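Local atomic coordinates of tRNA (guanine-N(1)-)-methyltransferase (Aquifex aeolicus, PDB entry 1OY5), a protein that probably methylates guanosine-37 of various tRNAs at N1, using S-adenosyl-L-methionine as the methyl donor, and acts as a homodimer. Residues Y74-V77 and V78-G82; V120-R123 and V124-I127. All coordinates share one frame; numbering follows the deposited sequence.

In the fold
Interaction 1 closes before interaction 2 opens along the chain. Residues 74-81 lie in the last part of helix 67-81, with Gly82 just after it, ahead of strand 85-89. Residues 120-127 belong to the loop between strands 109-114 and 130-131. All three strands are part of the parallel five-stranded sheet of this SPOUT-clan methyltransferase. The centres of the two contacts lie about 17 Å apart, on the same side of the chain's centre. They meet directly where Tyr74 CG packs 3.4 Å from Ile127 CD1, so the loop lies against the helix. Both also reach the second subunit, through a salt bridge from Asp75 to its Arg189 in interaction 1 and through Asp121, Glu122 and Arg123, among others, in interaction 2.

Interaction 1 of 2, residues Y74-V77 and V78-G82; sequences YDYV and VENYG
Asn80 folds back over Tyr76, one turn earlier in helix 67-81. Its CG lies beside the backbone N and anti to the carbonyl carbon (chi1 -70°), which sends the amide back along the helix. Asn80 CB passes 3.5 Å from Tyr76 O, and CG stays close to the same oxygen. At the tip, Asn80 ND2 donates to Tyr76 O at 3.0 Å, coming from above the carbonyl plane. Asn80 ND2 also sits over one face of the Tyr76 ring, toward the rim, 3.3 Å from Tyr76 CD2. Ring and amide planes are 48° apart, so this is not a parallel stack. Tyr76 O also accepts the backbone N of Asn80 at 2.9 Å. The Tyr76 ring also meets Tyr81 obliquely and Phe46 edge-to-face. With an alanine at this position, Asn80 ND2 would probably keep its carbonyl but lose the ring beneath it, and Phe46 would lose an edge-to-face partner.

Val78 CG2 makes a CH-pi contact over the face of the Tyr74 ring, 4.0 Å from its centroid. At the helix end, Val77 O accepts Tyr81 N at 2.8 Å and, weakly, Gly82 N. Gly82 then leaves the helix with positive phi. The last turn thus relies on shared carbonyls: Tyr76 O takes two hydrogen bonds, Val77 O one and a weak second, while a methyl and an amide nitrogen each lie over one ring face.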
loop_
_atom_site.group_PDB
_atom_site.type_symbol
_atom_site.label_atom_id
_atom_site.label_comp_id
_atom_site.label_asym_id
_atom_site.label_seq_id
_atom_site.Cartn_x
_atom_site.Cartn_y
_atom_site.Cartn_z
ATOM N N TYR A 74 10.181 -18.312 11.353
ATOM C CA TYR A 74 9.544 -19.301 10.501
ATOM C C TYR A 74 9.374 -20.604 11.290
ATOM O O TYR A 74 8.255 -21.123 11.401
ATOM C CB TYR A 74 10.386 -19.497 9.230
ATOM C CG TYR A 74 9.931 -20.607 8.293
ATOM C CD1 TYR A 74 10.592 -21.825 8.270
ATOM C CD2 TYR A 74 8.873 -20.431 7.435
ATOM C CE1 TYR A 74 10.211 -22.849 7.432
ATOM C CE2 TYR A 74 8.471 -21.452 6.576
ATOM C CZ TYR A 74 9.158 -22.664 6.597
ATOM O OH TYR A 74 8.794 -23.712 5.814
ATOM N N ASP A 75 10.481 -21.101 11.854
ATOM C CA ASP A 75 10.479 -22.312 12.652
ATOM C C ASP A 75 9.417 -22.254 13.727
ATOM O O ASP A 75 8.632 -23.182 13.869
ATOM C CB ASP A 75 11.843 -22.562 13.309
ATOM C CG ASP A 75 12.903 -22.995 12.311
ATOM O OD1 ASP A 75 14.093 -23.109 12.690
ATOM O OD2 ASP A 75 12.648 -23.235 11.113
ATOM N N TYR A 76 9.385 -21.171 14.479
ATOM C CA TYR A 76 8.400 -20.984 15.539
ATOM C C TYR A 76 6.983 -21.131 14.983
ATOM O O TYR A 76 6.192 -21.880 15.526
ATOM C CB TYR A 76 8.616 -19.614 16.210
ATOM C CG TYR A 76 7.482 -19.082 17.056
ATOM C CD1 TYR A 76 6.483 -18.308 16.494
ATOM C CD2 TYR A 76 7.454 -19.287 18.417
ATOM C CE1 TYR A 76 5.474 -17.781 17.264
ATOM C CE2 TYR A 76 6.459 -18.781 19.193
ATOM C CZ TYR A 76 5.453 -18.016 18.609
ATOM O OH TYR A 76 4.395 -17.480 19.364
ATOM N N VAL A 77 6.692 -20.479 13.870
ATOM C CA VAL A 77 5.359 -20.546 13.257
ATOM C C VAL A 77 5.003 -21.988 12.898
ATOM O O VAL A 77 3.895 -22.477 13.216
ATOM C CB VAL A 77 5.264 -19.659 11.991
ATOM C CG1 VAL A 77 3.897 -19.725 11.388
ATOM C CG2 VAL A 77 5.612 -18.192 12.318
ATOM N N VAL A 78 5.971 -22.680 12.286
ATOM C CA VAL A 78 5.780 -24.059 11.867
ATOM C C VAL A 78 5.445 -24.983 13.037
ATOM O O VAL A 78 4.517 -25.770 12.943
ATOM C CB VAL A 78 7.045 -24.586 11.154
ATOM C CG1 VAL A 78 6.989 -26.112 10.972
ATOM C CG2 VAL A 78 7.252 -23.871 9.806
ATOM N N GLU A 79 6.199 -24.855 14.141
ATOM C CA GLU A 79 6.013 -25.668 15.347
ATOM C C GLU A 79 4.704 -25.359 16.050
ATOM O O GLU A 79 3.977 -26.268 16.390
ATOM C CB GLU A 79 7.152 -25.446 16.343
ATOM C CG GLU A 79 8.535 -25.420 15.721
ATOM C CD GLU A 79 9.693 -25.431 16.742
ATOM O OE1 GLU A 79 9.695 -26.304 17.692
ATOM O OE2 GLU A 79 10.626 -24.585 16.561
ATOM N N ASN A 80 4.385 -24.079 16.214
ATOM C CA ASN A 80 3.212 -23.651 16.987
ATOM C C ASN A 80 1.899 -23.511 16.257
ATOM O O ASN A 80 0.859 -23.459 16.894
ATOM C CB ASN A 80 3.509 -22.315 17.672
ATOM C CG ASN A 80 4.499 -22.474 18.757
ATOM O OD1 ASN A 80 4.173 -23.007 19.809
ATOM N ND2 ASN A 80 5.740 -22.059 18.505
ATOM N N TYR A 81 1.924 -23.416 14.940
ATOM C CA TYR A 81 0.673 -23.200 14.217
ATOM C C TYR A 81 0.501 -24.021 12.969
ATOM O O TYR A 81 -0.583 -24.138 12.483
ATOM C CB TYR A 81 0.560 -21.735 13.789
ATOM C CG TYR A 81 0.549 -20.767 14.920
ATOM C CD1 TYR A 81 -0.640 -20.394 15.525
ATOM C CD2 TYR A 81 1.728 -20.184 15.368
ATOM C CE1 TYR A 81 -0.649 -19.480 16.569
ATOM C CE2 TYR A 81 1.734 -19.294 16.405
ATOM C CZ TYR A 81 0.544 -18.948 17.011
ATOM O OH TYR A 81 0.562 -18.050 18.058
ATOM N N GLY A 82 1.565 -24.577 12.435
ATOM C CA GLY A 82 1.467 -25.199 11.133
ATOM C C GLY A 82 2.280 -24.402 10.125
ATOM O O GLY A 82 2.450 -23.176 10.199
#

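Interaction 2 of 2, residues V120-R123 and V124-I127; sequences VDER and VKKI
A short 3-10 turn, residues 122-126, carries this contact in the loop between strands 109-114 and 130-131, and Val120 meets Val124 across its start. Val120 CG1 lies 3.5 Å from Val124 CG2, and the two side chains cross at about a right angle. CG1 of Val120 is anti to the backbone N, which turns it onto the later valine. The backbone bonds have the i to i+3 spacing of a 3-10 helix. Val124 N donates to Asp121 O at 3.1 Å, and Lys125 N to Glu122 O at 2.7 Å. Both donors stand about 40° above the carbonyl planes.

Asp121 opens the turn as an Asx turn: Asp121 OD2 accepts Arg123 N at 2.9 Å, from above the carboxylate plane. OD2 also accepts Arg123 NE, on the syn side. The guanidinium meets the carboxylate edge-on in a salt bridge, although its NH2 is modelled doubtfully close to OD1. In the second subunit, Thr183 N donates to Asp121 OD1, and Pro185 O accepts from Arg123 NH1. The turn is therefore part of the dimer interface. The side chain of Val120 lies about 4 Å from Gly115, which by similarity binds S-adenosyl-L-methionine.

Glu122 and Lys125 form a salt bridge three residues apart. The glutamate chain bends at chi2 (-70°), which brings its carboxylate back to the lysine. Lys125 NZ reaches Glu122 OE2 at 2.7 Å, on the syn side but 29° out of the carboxylate plane. A second, weak and long ion pair links NZ to Glu131. Lys125 CG lies 3.5 Å from Glu122 OE2, and the lysine chain, bent at chi2 and chi4, brings NZ back to that oxygen.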
loop_
_atom_site.group_PDB
_atom_site.type_symbol
_atom_site.label_atom_id
_atom_site.label_comp_id
_atom_site.label_asym_id
_atom_site.label_seq_id
_atom_site.Cartn_x
_atom_site.Cartn_y
_atom_site.Cartn_z
ATOM N N VAL A 120 16.577 -8.623 1.868
ATOM C CA VAL A 120 16.675 -9.767 2.736
ATOM C C VAL A 120 17.741 -10.690 2.226
ATOM O O VAL A 120 17.898 -10.874 1.045
ATOM C CB VAL A 120 15.329 -10.476 2.808
ATOM C CG1 VAL A 120 15.411 -11.752 3.627
ATOM C CG2 VAL A 120 14.338 -9.556 3.381
ATOM N N ASP A 121 18.515 -11.261 3.123
ATOM C CA ASP A 121 19.552 -12.160 2.687
ATOM C C ASP A 121 18.863 -13.161 1.781
ATOM O O ASP A 121 17.795 -13.676 2.128
ATOM C CB ASP A 121 20.202 -12.827 3.887
ATOM C CG ASP A 121 21.210 -13.892 3.500
ATOM O OD1 ASP A 121 22.418 -13.614 3.500
ATOM O OD2 ASP A 121 20.895 -15.063 3.221
ATOM N N GLU A 122 19.432 -13.405 0.608
ATOM C CA GLU A 122 18.824 -14.332 -0.344
ATOM C C GLU A 122 18.490 -15.707 0.220
ATOM O O GLU A 122 17.526 -16.310 -0.207
ATOM C CB GLU A 122 19.736 -14.532 -1.562
ATOM C CG GLU A 122 19.441 -13.576 -2.695
ATOM C CD GLU A 122 18.130 -13.876 -3.372
ATOM O OE1 GLU A 122 18.081 -14.922 -4.013
ATOM O OE2 GLU A 122 17.159 -13.070 -3.227
ATOM N N ARG A 123 19.282 -16.207 1.158
ATOM C CA ARG A 123 19.077 -17.556 1.666
ATOM C C ARG A 123 17.690 -17.765 2.312
ATOM O O ARG A 123 17.268 -18.885 2.619
ATOM C CB ARG A 123 20.196 -17.910 2.641
ATOM C CG ARG A 123 21.558 -18.017 1.985
ATOM C CD ARG A 123 22.723 -17.937 2.964
ATOM N NE ARG A 123 22.855 -16.606 3.555
ATOM C CZ ARG A 123 23.738 -16.273 4.501
ATOM N NH1 ARG A 123 24.591 -17.166 4.984
ATOM N NH2 ARG A 123 23.783 -15.033 4.957
ATOM N N VAL A 124 16.986 -16.668 2.529
ATOM C CA VAL A 124 15.666 -16.741 3.103
ATOM C C VAL A 124 14.725 -17.269 2.049
ATOM O O VAL A 124 13.708 -17.913 2.367
ATOM C CB VAL A 124 15.206 -15.363 3.539
ATOM C CG1 VAL A 124 13.726 -15.321 3.771
ATOM C CG2 VAL A 124 15.964 -14.963 4.800
ATOM N N LYS A 125 15.087 -17.001 0.795
ATOM C CA LYS A 125 14.280 -17.380 -0.349
ATOM C C LYS A 125 13.960 -18.870 -0.420
ATOM O O LYS A 125 13.009 -19.242 -1.056
ATOM C CB LYS A 125 14.963 -16.938 -1.642
ATOM C CG LYS A 125 14.988 -15.423 -1.855
ATOM C CD LYS A 125 13.595 -14.823 -1.822
ATOM C CE LYS A 125 13.557 -13.472 -2.530
ATOM N NZ LYS A 125 14.664 -12.567 -2.191
ATOM N N LYS A 126 14.724 -19.716 0.241
ATOM C CA LYS A 126 14.467 -21.138 0.207
ATOM C C LYS A 126 13.158 -21.529 0.870
ATOM O O LYS A 126 12.644 -22.605 0.622
ATOM C CB LYS A 126 15.609 -21.914 0.859
ATOM C CG LYS A 126 16.964 -21.646 0.229
ATOM C CD LYS A 126 17.063 -22.172 -1.196
ATOM C CE LYS A 126 16.666 -21.131 -2.245
ATOM N NZ LYS A 126 17.660 -20.011 -2.419
ATOM N N ILE A 127 12.626 -20.689 1.738
ATOM C CA ILE A 127 11.372 -21.018 2.387
ATOM C C ILE A 127 10.309 -20.045 1.973
ATOM O O ILE A 127 9.261 -20.015 2.607
ATOM C CB ILE A 127 11.489 -20.953 3.919
ATOM C CG1 ILE A 127 11.771 -19.498 4.368
ATOM C CG2 ILE A 127 12.525 -21.949 4.397
ATOM C CD1 ILE A 127 11.893 -19.272 5.832
#